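Local coordinates for protein Ulp1-like SUMO protease (Chaetomium thermophilum, PDB 6DG4) that is probably a cysteine protease of the C48 family whose catalytic domain, the part described here, cleaves SUMO from its conjugates and precursors, at residues Glu86-Ala91 / Asp124-Leu129; Val117-Phe122 / Leu177-Val182; Ile66-Tyr71 / Phe205-Ala210. One frame throughout, in Å; residues are numbered along the deposited sequence.

Contact 1: Glu86-Ala91 / Asp124-Leu129; sequences EPKCTA and DIDTIL
The K88 side chain slants across D126 and ends on D124, and the same residue's carbonyl starts the parallel pairing of strand 89-91 with strand 127-134. From CB, which has D126 OD2 near it, the chain bends at chi2 (-66°), and this turn carries the rest toward D124. CD then passes 3.3 Å from D124 O and also skirts D126 OD2. CE stays close to the same oxygen and to D124 OD1. At the tip, NZ is bonded to D124 O at 2.9 Å, in the carbonyl plane, and forms a salt bridge with D124 OD1 at 3.0 Å, approached from above the carboxylate plane. A water joins NZ to D126 OD1, and three more link D124 OD2 to E86 and P87, one of them weakly.

K88 O takes two backbone donors, T127 N and, at 2.8 Å, D126 N. The ladder continues through T90, whose N reaches T127 O and whose O receives L129 N at 2.8 Å in a nearly straight bond (169° at the hydrogen). On one face of the sheet, C89 SG touches L129 CD1 at 3.9 Å; on the other, T90 CG2 runs beside I128 CG1, while T90 OG1 bonds to A115 O. With an alanine here in place of K88, the D124 carboxylate would probably lose its salt-bridge partner and D124 O the lysine donor. Ionic and water-mediated bonds thus hold the more exposed lead-in to strand 89-91, an outermost strand of the sheet, while backbone bonds and apolar contacts take over in the buried part.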
ATOM      1  N   GLU A  86       2.935 -15.464  10.123  1.00 18.65           N
ATOM      2  CA  GLU A  86       1.496 -15.306  10.344  1.00 16.53           C
ATOM      3  C   GLU A  86       1.185 -13.820  10.456  1.00 15.01           C
ATOM      4  O   GLU A  86       0.773 -13.327  11.515  1.00 15.09           O
ATOM      5  CB  GLU A  86       1.039 -16.086  11.577  1.00 19.14           C
ATOM      6  CG  GLU A  86       1.271 -17.587  11.424  1.00 23.68           C
ATOM      7  CD  GLU A  86       0.858 -18.403  12.637  1.00 29.52           C
ATOM      8  OE1 GLU A  86       0.175 -17.873  13.535  1.00 32.56           O
ATOM      9  OE2 GLU A  86       1.212 -19.595  12.684  1.00 35.80           O
ATOM     10  N   PRO A  87       1.375 -13.072   9.375  1.00 13.85           N
ATOM     11  CA  PRO A  87       1.136 -11.630   9.435  1.00 12.37           C
ATOM     12  C   PRO A  87      -0.330 -11.293   9.631  1.00 11.56           C
ATOM     13  O   PRO A  87      -1.229 -12.026   9.210  1.00 13.02           O
ATOM     14  CB  PRO A  87       1.606 -11.140   8.059  1.00 12.18           C
ATOM     15  CG  PRO A  87       1.438 -12.321   7.179  1.00 12.75           C
ATOM     16  CD  PRO A  87       1.834 -13.487   8.038  1.00 13.98           C
ATOM     17  N   LYS A  88      -0.555 -10.131  10.243  1.00 11.49           N
ATOM     18  CA  LYS A  88      -1.881  -9.527  10.239  1.00 11.28           C
ATOM     19  C   LYS A  88      -2.090  -8.600   9.050  1.00 10.85           C
ATOM     20  O   LYS A  88      -3.230  -8.420   8.607  1.00 10.50           O
ATOM     21  CB  LYS A  88      -2.128  -8.783  11.550  1.00 12.54           C
ATOM     22  CG  LYS A  88      -2.421  -9.725  12.717  1.00 15.87           C
ATOM     23  CD  LYS A  88      -3.743 -10.466  12.517  1.00 17.68           C
ATOM     24  CE  LYS A  88      -4.067 -11.395  13.663  1.00 20.93           C
ATOM     25  NZ  LYS A  88      -5.383 -12.067  13.438  1.00 22.72           N
ATOM     26  N   CYS A  89      -1.018  -8.025   8.511  1.00  9.91           N
ATOM     27  CA  CYS A  89      -1.077  -7.237   7.289  1.00  9.47           C
ATOM     28  C   CYS A  89       0.077  -7.681   6.411  1.00  9.17           C
ATOM     29  O   CYS A  89       1.212  -7.785   6.884  1.00 10.41           O
ATOM     30  CB  CYS A  89      -0.955  -5.743   7.582  1.00 10.47           C
ATOM     31  SG  CYS A  89      -1.184  -4.666   6.134  1.00 11.25           S
ATOM     32  N   THR A  90      -0.206  -7.975   5.150  1.00  9.22           N
ATOM     33  CA  THR A  90       0.860  -8.373   4.248  1.00  9.85           C
ATOM     34  C   THR A  90       0.691  -7.667   2.913  1.00  9.91           C
ATOM     35  O   THR A  90      -0.393  -7.207   2.552  1.00 11.50           O
ATOM     36  CB  THR A  90       0.951  -9.896   4.107  1.00 10.92           C
ATOM     37  OG1 THR A  90       2.141 -10.214   3.377  1.00 13.11           O
ATOM     38  CG2 THR A  90      -0.257 -10.459   3.390  1.00 12.69           C
ATOM     39  N   ALA A  91       1.800  -7.566   2.190  1.00 11.42           N
ATOM     40  CA  ALA A  91       1.843  -6.794   0.965  1.00 11.70           C
ATOM     41  C   ALA A  91       2.589  -7.579  -0.096  1.00 11.21           C
ATOM     42  O   ALA A  91       3.467  -8.393   0.205  1.00 12.59           O
ATOM     43  CB  ALA A  91       2.561  -5.460   1.172  1.00 14.34           C
ATOM     44  N   ASP A 124      -6.662 -15.722   9.129  1.00 12.33           N
ATOM     45  CA  ASP A 124      -6.067 -15.006  10.251  1.00 12.42           C
ATOM     46  C   ASP A 124      -5.462 -13.674   9.826  1.00 12.71           C
ATOM     47  O   ASP A 124      -5.179 -12.835  10.683  1.00 13.67           O
ATOM     48  CB  ASP A 124      -4.987 -15.896  10.888  1.00 17.94           C
ATOM     49  CG  ASP A 124      -4.269 -15.228  12.055  1.00 22.77           C
ATOM     50  OD1 ASP A 124      -4.921 -14.972  13.088  1.00 25.67           O
ATOM     51  OD2 ASP A 124      -3.042 -14.989  11.954  1.00 24.80           O
ATOM     52  N   ILE A 125      -5.253 -13.457   8.536  1.00 10.92           N
ATOM     53  CA  ILE A 125      -4.753 -12.177   8.051  1.00 10.60           C
ATOM     54  C   ILE A 125      -5.892 -11.167   8.089  1.00  9.95           C
ATOM     55  O   ILE A 125      -7.023 -11.485   7.704  1.00 12.38           O
ATOM     56  CB  ILE A 125      -4.220 -12.342   6.617  1.00 10.41           C
ATOM     57  CG1 ILE A 125      -3.116 -13.402   6.560  1.00 11.75           C
ATOM     58  CG2 ILE A 125      -3.716 -11.013   6.074  1.00 10.91           C
ATOM     59  CD1 ILE A 125      -2.716 -13.787   5.135  1.00 12.40           C
ATOM     60  N   ASP A 126      -5.599  -9.937   8.526  1.00 10.04           N
ATOM     61  CA  ASP A 126      -6.585  -8.864   8.462  1.00 10.18           C
ATOM     62  C   ASP A 126      -6.600  -8.144   7.113  1.00  9.73           C
ATOM     63  O   ASP A 126      -7.676  -7.809   6.606  1.00 10.31           O
ATOM     64  CB  ASP A 126      -6.314  -7.802   9.531  1.00 10.82           C
ATOM     65  CG  ASP A 126      -6.602  -8.283  10.939  1.00 14.17           C
ATOM     66  OD1 ASP A 126      -7.357  -9.259  11.129  1.00 15.72           O
ATOM     67  OD2 ASP A 126      -6.067  -7.656  11.871  1.00 17.20           O
ATOM     68  N   THR A 127      -5.430  -7.878   6.531  1.00  9.84           N
ATOM     69  CA  THR A 127      -5.330  -7.021   5.358  1.00  9.04           C
ATOM     70  C   THR A 127      -4.252  -7.541   4.427  1.00  9.34           C
ATOM     71  O   THR A 127      -3.111  -7.737   4.851  1.00 10.23           O
ATOM     72  CB  THR A 127      -4.961  -5.600   5.786  1.00 10.58           C
ATOM     73  OG1 THR A 127      -5.875  -5.167   6.794  1.00 11.84           O
ATOM     74  CG2 THR A 127      -5.017  -4.653   4.611  1.00 12.40           C
ATOM     75  N   ILE A 128      -4.616  -7.732   3.160  1.00  9.05           N
ATOM     76  CA  ILE A 128      -3.681  -8.070   2.093  1.00  9.07           C
ATOM     77  C   ILE A 128      -3.677  -6.905   1.110  1.00  8.85           C
ATOM     78  O   ILE A 128      -4.717  -6.574   0.528  1.00 10.28           O
ATOM     79  CB  ILE A 128      -4.073  -9.379   1.388  1.00  9.89           C
ATOM     80  CG1 ILE A 128      -4.102 -10.538   2.392  1.00 10.56           C
ATOM     81  CG2 ILE A 128      -3.114  -9.668   0.237  1.00 10.58           C
ATOM     82  CD1 ILE A 128      -4.641 -11.837   1.807  1.00 11.51           C
ATOM     83  N   LEU A 129      -2.511  -6.289   0.926  1.00  9.06           N
ATOM     84  CA  LEU A 129      -2.350  -5.122   0.067  1.00  9.80           C
ATOM     85  C   LEU A 129      -1.688  -5.543  -1.242  1.00  9.02           C
ATOM     86  O   LEU A 129      -0.563  -6.056  -1.234  1.00  9.76           O
ATOM     87  CB  LEU A 129      -1.483  -4.080   0.778  1.00  9.72           C
ATOM     88  CG  LEU A 129      -2.007  -3.558   2.123  1.00  9.48           C
ATOM     89  CD1 LEU A 129      -0.932  -2.716   2.808  1.00 11.23           C
ATOM     90  CD2 LEU A 129      -3.286  -2.745   1.945  1.00 11.37           C
TER
HETATM   91  O   HOH W   1      -1.165 -13.727  13.377  1.00 23.36           O
HETATM   92  O   HOH W   2      -2.303 -17.803  11.777  1.00 37.45           O
HETATM   93  O   HOH W   3      -1.522 -14.811   9.477  1.00 15.54           O
HETATM   94  O   HOH W   4      -7.411 -10.364  13.573  1.00 28.41           O

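Contact 2: Val117-Phe122 / Leu177-Val182; sequences VRKANF and LEDQFV
A partly buried contact between a loop and the C-terminal end of a helix with the turn that follows it, reinforced by a salt-bridge network, joins K119 and F122 to L177, E178 and D179: the loop between helix 109-114 and strand 127-134 meets the end of helix 163-177. It lies far from the centre of the chain. K119 sends a fully extended chain to the other segment, its CG anti to the backbone N (chi1 -178°), and its tip comes between two acids. NZ reaches D179 OD1 at 2.9 Å, syn but well out of the carboxylate plane (35°), and E178 OE1 at 3.0 Å, anti and more mildly tilted (21°). The K119 side chain crosses both acidic side chains at about a right angle. On the way, CE passes 3.4 Å from L177 O and rests against Q180 CG at 3.9 Å.

D179 OD1 is gripped twice, because Q180 NE2 also donates to it at 3.2 Å, from the face of the carboxylate opposite to that used by K119 NZ. E178, with positive phi, is the first residue to leave the helix, and the 3-10 turn at 179-180 is consistent with both acids facing the lysine.

Deeper in, L177 CD2 meets F122 CD2 obliquely at 3.8 Å, and L177 CD1 approaches F122 CE2. The F122 ring also touches V173 and V176 of helix 163-177, while W186 touches both F122 and L177. One ammonium shared by two carboxylates would be expected to offset the repulsion between these neighbouring acids, while the buried F122 and L177 supply an apolar contact beside the exposed charges.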
ATOM      1  N   VAL A 117       1.118 -15.816   2.642  1.00 12.19           N
ATOM      2  CA  VAL A 117      -0.295 -16.034   2.369  1.00 12.81           C
ATOM      3  C   VAL A 117      -0.450 -17.515   2.047  1.00 13.81           C
ATOM      4  O   VAL A 117      -0.186 -17.953   0.921  1.00 15.88           O
ATOM      5  CB  VAL A 117      -0.790 -15.147   1.223  1.00 12.94           C
ATOM      6  CG1 VAL A 117      -2.239 -15.430   0.913  1.00 15.19           C
ATOM      7  CG2 VAL A 117      -0.595 -13.676   1.571  1.00 13.10           C
ATOM      8  N   ARG A 118      -0.874 -18.289   3.042  1.00 12.58           N
ATOM      9  CA  ARG A 118      -1.057 -19.725   2.905  1.00 12.37           C
ATOM     10  C   ARG A 118      -2.460 -20.100   3.359  1.00 12.14           C
ATOM     11  O   ARG A 118      -3.120 -19.357   4.087  1.00 13.54           O
ATOM     12  CB  ARG A 118      -0.022 -20.491   3.737  1.00 15.40           C
ATOM     13  CG  ARG A 118       1.407 -20.311   3.240  1.00 17.63           C
ATOM     14  CD  ARG A 118       2.394 -20.970   4.183  1.00 18.13           C
ATOM     15  NE  ARG A 118       3.761 -20.951   3.668  1.00 22.62           N
ATOM     16  CZ  ARG A 118       4.623 -19.948   3.829  1.00 26.79           C
ATOM     17  NH1 ARG A 118       4.278 -18.852   4.492  1.00 27.83           N
ATOM     18  NH2 ARG A 118       5.843 -20.045   3.317  1.00 30.13           N
ATOM     19  N   LYS A 119      -2.923 -21.265   2.910  1.00 13.16           N
ATOM     20  CA  LYS A 119      -4.255 -21.718   3.294  1.00 12.67           C
ATOM     21  C   LYS A 119      -4.427 -21.715   4.808  1.00 13.46           C
ATOM     22  O   LYS A 119      -5.459 -21.269   5.323  1.00 14.03           O
ATOM     23  CB  LYS A 119      -4.505 -23.117   2.729  1.00 13.19           C
ATOM     24  CG  LYS A 119      -5.897 -23.686   3.024  1.00 12.39           C
ATOM     25  CD  LYS A 119      -6.059 -25.061   2.385  1.00 14.33           C
ATOM     26  CE  LYS A 119      -7.428 -25.647   2.679  1.00 14.46           C
ATOM     27  NZ  LYS A 119      -7.583 -26.993   2.070  1.00 17.75           N
ATOM     28  N   ALA A 120      -3.428 -22.208   5.544  1.00 14.36           N
ATOM     29  CA  ALA A 120      -3.593 -22.394   6.983  1.00 15.13           C
ATOM     30  C   ALA A 120      -3.808 -21.083   7.732  1.00 14.20           C
ATOM     31  O   ALA A 120      -4.531 -21.061   8.734  1.00 17.52           O
ATOM     32  CB  ALA A 120      -2.384 -23.130   7.564  1.00 16.69           C
ATOM     33  N   ASN A 121      -3.187 -19.991   7.291  1.00 12.19           N
ATOM     34  CA  ASN A 121      -3.282 -18.730   8.014  1.00 12.43           C
ATOM     35  C   ASN A 121      -4.108 -17.676   7.290  1.00 11.69           C
ATOM     36  O   ASN A 121      -4.253 -16.564   7.806  1.00 12.51           O
ATOM     37  CB  ASN A 121      -1.885 -18.169   8.322  1.00 12.99           C
ATOM     38  CG  ASN A 121      -1.184 -17.637   7.088  1.00 13.21           C
ATOM     39  OD1 ASN A 121      -1.002 -18.360   6.114  1.00 16.84           O
ATOM     40  ND2 ASN A 121      -0.787 -16.365   7.124  1.00 13.73           N
ATOM     41  N   PHE A 122      -4.669 -18.001   6.123  1.00 12.59           N
ATOM     42  CA  PHE A 122      -5.318 -16.991   5.290  1.00 10.54           C
ATOM     43  C   PHE A 122      -6.368 -16.195   6.059  1.00 11.39           C
ATOM     44  O   PHE A 122      -6.357 -14.959   6.046  1.00 11.38           O
ATOM     45  CB  PHE A 122      -5.932 -17.653   4.055  1.00 11.31           C
ATOM     46  CG  PHE A 122      -6.457 -16.673   3.055  1.00 11.19           C
ATOM     47  CD1 PHE A 122      -5.601 -16.068   2.156  1.00 12.87           C
ATOM     48  CD2 PHE A 122      -7.803 -16.347   3.014  1.00 13.21           C
ATOM     49  CE1 PHE A 122      -6.071 -15.160   1.237  1.00 14.66           C
ATOM     50  CE2 PHE A 122      -8.279 -15.440   2.095  1.00 14.36           C
ATOM     51  CZ  PHE A 122      -7.406 -14.841   1.206  1.00 14.65           C
ATOM     52  N   LEU A 177      -8.011 -20.876  -0.649  1.00 10.66           N
ATOM     53  CA  LEU A 177      -8.808 -21.485   0.408  1.00 10.81           C
ATOM     54  C   LEU A 177      -9.316 -22.884   0.071  1.00 10.80           C
ATOM     55  O   LEU A 177      -9.627 -23.642   0.994  1.00 10.75           O
ATOM     56  CB  LEU A 177      -9.994 -20.590   0.778  1.00  9.97           C
ATOM     57  CG  LEU A 177      -9.646 -19.415   1.689  1.00 10.95           C
ATOM     58  CD1 LEU A 177     -10.857 -18.524   1.897  1.00 12.64           C
ATOM     59  CD2 LEU A 177      -9.119 -19.918   3.028  1.00 12.72           C
ATOM     60  N   GLU A 178      -9.415 -23.244  -1.206  1.00 10.86           N
ATOM     61  CA  GLU A 178      -9.791 -24.609  -1.619  1.00 11.27           C
ATOM     62  C   GLU A 178     -11.133 -24.979  -0.994  1.00 13.14           C
ATOM     63  O   GLU A 178     -12.116 -24.241  -1.177  1.00 12.29           O
ATOM     64  CB  GLU A 178      -8.644 -25.568  -1.307  1.00 12.48           C
ATOM     65  CG  GLU A 178      -7.333 -25.207  -1.941  1.00 15.85           C
ATOM     66  CD  GLU A 178      -6.231 -26.200  -1.620  1.00 18.80           C
ATOM     67  OE1 GLU A 178      -6.361 -26.972  -0.648  1.00 18.16           O
ATOM     68  OE2 GLU A 178      -5.221 -26.200  -2.346  1.00 23.49           O
ATOM     69  N   ASP A 179     -11.230 -26.098  -0.269  1.00 13.16           N
ATOM     70  CA  ASP A 179     -12.487 -26.536   0.320  1.00 12.35           C
ATOM     71  C   ASP A 179     -12.957 -25.643   1.459  1.00 12.10           C
ATOM     72  O   ASP A 179     -14.063 -25.855   1.962  1.00 13.59           O
ATOM     73  CB  ASP A 179     -12.398 -27.995   0.788  1.00 15.55           C
ATOM     74  CG  ASP A 179     -11.319 -28.231   1.843  1.00 18.31           C
ATOM     75  OD1 ASP A 179     -10.498 -27.331   2.104  1.00 19.94           O
ATOM     76  OD2 ASP A 179     -11.281 -29.352   2.403  1.00 20.99           O
ATOM     77  N   GLN A 180     -12.161 -24.659   1.869  1.00 11.00           N
ATOM     78  CA  GLN A 180     -12.590 -23.685   2.866  1.00 10.63           C
ATOM     79  C   GLN A 180     -13.218 -22.440   2.243  1.00 10.03           C
ATOM     80  O   GLN A 180     -13.615 -21.527   2.976  1.00 11.35           O
ATOM     81  CB  GLN A 180     -11.408 -23.294   3.761  1.00 11.01           C
ATOM     82  CG  GLN A 180     -10.692 -24.474   4.401  1.00 11.62           C
ATOM     83  CD  GLN A 180     -11.607 -25.320   5.263  1.00 12.63           C
ATOM     84  OE1 GLN A 180     -12.281 -24.810   6.159  1.00 14.18           O
ATOM     85  NE2 GLN A 180     -11.635 -26.624   4.994  1.00 14.36           N
ATOM     86  N   PHE A 181     -13.317 -22.381   0.914  1.00 10.39           N
ATOM     87  CA  PHE A 181     -13.941 -21.253   0.234  1.00 10.11           C
ATOM     88  C   PHE A 181     -15.457 -21.426   0.202  1.00  9.88           C
ATOM     89  O   PHE A 181     -15.969 -22.401  -0.362  1.00 10.88           O
ATOM     90  CB  PHE A 181     -13.416 -21.130  -1.192  1.00 10.36           C
ATOM     91  CG  PHE A 181     -13.942 -19.928  -1.923  1.00 10.14           C
ATOM     92  CD1 PHE A 181     -13.606 -18.646  -1.511  1.00 11.91           C
ATOM     93  CD2 PHE A 181     -14.770 -20.075  -3.022  1.00 11.81           C
ATOM     94  CE1 PHE A 181     -14.087 -17.540  -2.188  1.00 12.58           C
ATOM     95  CE2 PHE A 181     -15.249 -18.970  -3.698  1.00 12.62           C
ATOM     96  CZ  PHE A 181     -14.909 -17.705  -3.277  1.00 12.00           C
ATOM     97  N   VAL A 182     -16.167 -20.459   0.775  1.00  9.87           N
ATOM     98  CA  VAL A 182     -17.626 -20.452   0.833  1.00 10.44           C
ATOM     99  C   VAL A 182     -18.070 -19.247   0.014  1.00  9.90           C
ATOM    100  O   VAL A 182     -18.096 -18.116   0.520  1.00 10.36           O
ATOM    101  CB  VAL A 182     -18.139 -20.373   2.273  1.00 11.09           C
ATOM    102  CG1 VAL A 182     -19.655 -20.408   2.296  1.00 12.20           C
ATOM    103  CG2 VAL A 182     -17.560 -21.503   3.101  1.00 13.17           C
TER

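Contact 3: Ile66-Tyr71 / Phe205-Ala210; sequences IGAIFY and FTITNA
I69 and I207 both hold CG1 anti to the carbonyl carbon (chi1 -67° and -69°) and run on extended to CD1, and these shared torsions help set which branch each isoleucine offers between helix 62-80 and helix 202-215. I207 turns its side chain to A68: CD1 lies 3.9 Å from A68 CB, with CG2 and CG1 only slightly farther, so the small methyl rests against three carbons of one isoleucine. I69 in turn reaches helix 202-215. Its CG1 meets A210 CB at 4.2 Å and stands 4.4 Å from I207 CG1, while CD1 approaches T206 CG2 at 4.2 Å, the two side chains crossing obliquely. The hydroxyl of T206 is bonded to C202 O in its own helix, and its methyl is the part that meets I69.

The segments run almost parallel, 3° apart, with their axes 9.8 Å from each other, and the contact is wholly apolar. I69 also packs on L129 and P131, T206 and A210 on L140, and I207 on I235. This side-by-side packing of two buried helices, both packed against the central sheet, belongs to the interior of the papain-like catalytic fold of the Ulp1 family.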
ATOM      1  N   ILE A  66       6.308   0.196  -3.613  1.00  8.85           N
ATOM      2  CA  ILE A  66       6.405  -1.069  -2.895  1.00  9.53           C
ATOM      3  C   ILE A  66       7.110  -0.867  -1.562  1.00  9.01           C
ATOM      4  O   ILE A  66       6.720  -1.451  -0.544  1.00  9.99           O
ATOM      5  CB  ILE A  66       7.100  -2.125  -3.774  1.00 10.34           C
ATOM      6  CG1 ILE A  66       6.354  -2.299  -5.107  1.00 12.08           C
ATOM      7  CG2 ILE A  66       7.236  -3.442  -3.016  1.00 12.64           C
ATOM      8  CD1 ILE A  66       4.882  -2.604  -4.988  1.00 13.05           C
ATOM      9  N   GLY A  67       8.153  -0.035  -1.538  1.00  9.60           N
ATOM     10  CA  GLY A  67       8.831   0.236  -0.282  1.00  9.02           C
ATOM     11  C   GLY A  67       7.889   0.795   0.764  1.00  8.97           C
ATOM     12  O   GLY A  67       7.864   0.340   1.911  1.00  9.16           O
ATOM     13  N   ALA A  68       7.086   1.784   0.375  1.00  8.25           N
ATOM     14  CA  ALA A  68       6.171   2.403   1.323  1.00  8.65           C
ATOM     15  C   ALA A  68       5.130   1.411   1.815  1.00  7.60           C
ATOM     16  O   ALA A  68       4.834   1.353   3.013  1.00  9.20           O
ATOM     17  CB  ALA A  68       5.485   3.599   0.671  1.00 10.19           C
ATOM     18  N   ILE A  69       4.559   0.623   0.905  1.00  8.73           N
ATOM     19  CA  ILE A  69       3.490  -0.290   1.293  1.00  9.58           C
ATOM     20  C   ILE A  69       4.023  -1.409   2.181  1.00  9.53           C
ATOM     21  O   ILE A  69       3.350  -1.826   3.132  1.00 10.39           O
ATOM     22  CB  ILE A  69       2.735  -0.783   0.045  1.00 11.56           C
ATOM     23  CG1 ILE A  69       1.995   0.407  -0.584  1.00 12.43           C
ATOM     24  CG2 ILE A  69       1.768  -1.869   0.407  1.00 13.78           C
ATOM     25  CD1 ILE A  69       1.390   0.143  -1.944  1.00 16.43           C
ATOM     26  N   PHE A  70       5.240  -1.897   1.919  1.00  8.65           N
ATOM     27  CA  PHE A  70       5.840  -2.880   2.818  1.00  8.14           C
ATOM     28  C   PHE A  70       6.003  -2.309   4.226  1.00  8.23           C
ATOM     29  O   PHE A  70       5.816  -3.025   5.217  1.00  9.79           O
ATOM     30  CB  PHE A  70       7.184  -3.364   2.265  1.00  9.86           C
ATOM     31  CG  PHE A  70       7.077  -4.577   1.369  1.00 11.30           C
ATOM     32  CD1 PHE A  70       6.129  -4.647   0.360  1.00 12.67           C
ATOM     33  CD2 PHE A  70       7.943  -5.641   1.532  1.00 16.88           C
ATOM     34  CE1 PHE A  70       6.031  -5.774  -0.453  1.00 14.93           C
ATOM     35  CE2 PHE A  70       7.854  -6.755   0.726  1.00 18.95           C
ATOM     36  CZ  PHE A  70       6.901  -6.818  -0.276  1.00 14.88           C
ATOM     37  N   TYR A  71       6.337  -1.019   4.338  1.00  8.67           N
ATOM     38  CA  TYR A  71       6.457  -0.406   5.658  1.00  7.73           C
ATOM     39  C   TYR A  71       5.109  -0.299   6.368  1.00  8.01           C
ATOM     40  O   TYR A  71       5.065  -0.391   7.600  1.00  8.78           O
ATOM     41  CB  TYR A  71       7.122   0.971   5.571  1.00  8.21           C
ATOM     42  CG  TYR A  71       8.641   0.949   5.471  1.00  8.15           C
ATOM     43  CD1 TYR A  71       9.403   0.130   6.288  1.00  8.24           C
ATOM     44  CD2 TYR A  71       9.309   1.765   4.570  1.00  9.09           C
ATOM     45  CE1 TYR A  71      10.778   0.113   6.211  1.00  9.51           C
ATOM     46  CE2 TYR A  71      10.699   1.753   4.485  1.00  9.89           C
ATOM     47  CZ  TYR A  71      11.425   0.920   5.310  1.00  9.85           C
ATOM     48  OH  TYR A  71      12.802   0.895   5.234  1.00 13.18           O
ATOM     49  N   PHE A 205      -1.980   8.318  -4.232  1.00  8.60           N
ATOM     50  CA  PHE A 205      -3.279   7.829  -3.787  1.00  8.14           C
ATOM     51  C   PHE A 205      -3.193   6.367  -3.354  1.00  7.87           C
ATOM     52  O   PHE A 205      -3.781   5.973  -2.341  1.00  8.08           O
ATOM     53  CB  PHE A 205      -4.297   7.936  -4.926  1.00  8.62           C
ATOM     54  CG  PHE A 205      -4.878   9.313  -5.131  1.00  8.35           C
ATOM     55  CD1 PHE A 205      -5.753   9.856  -4.210  1.00 10.25           C
ATOM     56  CD2 PHE A 205      -4.603  10.031  -6.283  1.00  8.69           C
ATOM     57  CE1 PHE A 205      -6.315  11.097  -4.411  1.00 10.58           C
ATOM     58  CE2 PHE A 205      -5.161  11.281  -6.483  1.00 10.34           C
ATOM     59  CZ  PHE A 205      -6.020  11.810  -5.545  1.00  9.54           C
ATOM     60  N   THR A 206      -2.492   5.542  -4.136  1.00  7.65           N
ATOM     61  CA  THR A 206      -2.378   4.118  -3.821  1.00  8.09           C
ATOM     62  C   THR A 206      -1.728   3.915  -2.454  1.00  7.48           C
ATOM     63  O   THR A 206      -2.232   3.148  -1.624  1.00  8.16           O
ATOM     64  CB  THR A 206      -1.596   3.420  -4.941  1.00  8.37           C
ATOM     65  OG1 THR A 206      -2.373   3.434  -6.146  1.00  9.27           O
ATOM     66  CG2 THR A 206      -1.259   1.976  -4.614  1.00  8.50           C
ATOM     67  N   ILE A 207      -0.612   4.600  -2.194  1.00  7.50           N
ATOM     68  CA  ILE A 207       0.050   4.475  -0.897  1.00  7.12           C
ATOM     69  C   ILE A 207      -0.862   4.970   0.220  1.00  6.65           C
ATOM     70  O   ILE A 207      -0.957   4.358   1.292  1.00  7.91           O
ATOM     71  CB  ILE A 207       1.384   5.246  -0.902  1.00  7.81           C
ATOM     72  CG1 ILE A 207       2.416   4.574  -1.807  1.00  8.06           C
ATOM     73  CG2 ILE A 207       1.935   5.379   0.521  1.00  9.32           C
ATOM     74  CD1 ILE A 207       3.600   5.475  -2.139  1.00  7.82           C
ATOM     75  N   THR A 208      -1.512   6.115   0.007  1.00  6.67           N
ATOM     76  CA  THR A 208      -2.288   6.724   1.082  1.00  7.11           C
ATOM     77  C   THR A 208      -3.523   5.892   1.395  1.00  7.73           C
ATOM     78  O   THR A 208      -3.887   5.726   2.566  1.00  7.92           O
ATOM     79  CB  THR A 208      -2.641   8.166   0.716  1.00  7.99           C
ATOM     80  OG1 THR A 208      -1.439   8.897   0.436  1.00  8.63           O
ATOM     81  CG2 THR A 208      -3.356   8.859   1.863  1.00  9.30           C
ATOM     82  N   ASN A 209      -4.177   5.353   0.360  1.00  7.63           N
ATOM     83  CA  ASN A 209      -5.299   4.450   0.585  1.00  7.49           C
ATOM     84  C   ASN A 209      -4.852   3.191   1.311  1.00  7.99           C
ATOM     85  O   ASN A 209      -5.599   2.637   2.125  1.00  9.07           O
ATOM     86  CB  ASN A 209      -5.982   4.109  -0.738  1.00  8.03           C
ATOM     87  CG  ASN A 209      -6.804   5.261  -1.268  1.00  8.10           C
ATOM     88  OD1 ASN A 209      -7.233   6.130  -0.510  1.00  8.75           O
ATOM     89  ND2 ASN A 209      -7.021   5.283  -2.572  1.00  8.86           N
ATOM     90  N   ALA A 210      -3.638   2.716   1.022  1.00  7.30           N
ATOM     91  CA  ALA A 210      -3.109   1.554   1.725  1.00  8.34           C
ATOM     92  C   ALA A 210      -2.878   1.857   3.203  1.00  8.45           C
ATOM     93  O   ALA A 210      -3.175   1.018   4.063  1.00  9.08           O
ATOM     94  CB  ALA A 210      -1.829   1.063   1.048  1.00  8.26           C
TER

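In the fold
The three contacts step from core to periphery. Contact 3 lies near the centre of the chain and is purely apolar; contact 1 is buried but has an ionic, hydrated end; contact 2 is the outlying one, with charged groups on its exposed side. Contacts 1 and 3 meet through L129 CD1 and I69 CG2, 3.7 Å apart, and both helices of contact 3 pack on the face carrying A91 and L129, helix 62-80 through I69 and F70, helix 202-215 through A210. The other face holds T90 and I128, where V117 and F122 of contact 2 pack. Contacts 2 and 3 do not touch, and the strands of contact 1 lie between them. Both lysines bind acids, K88 beside paired strands and K119 at a helix end.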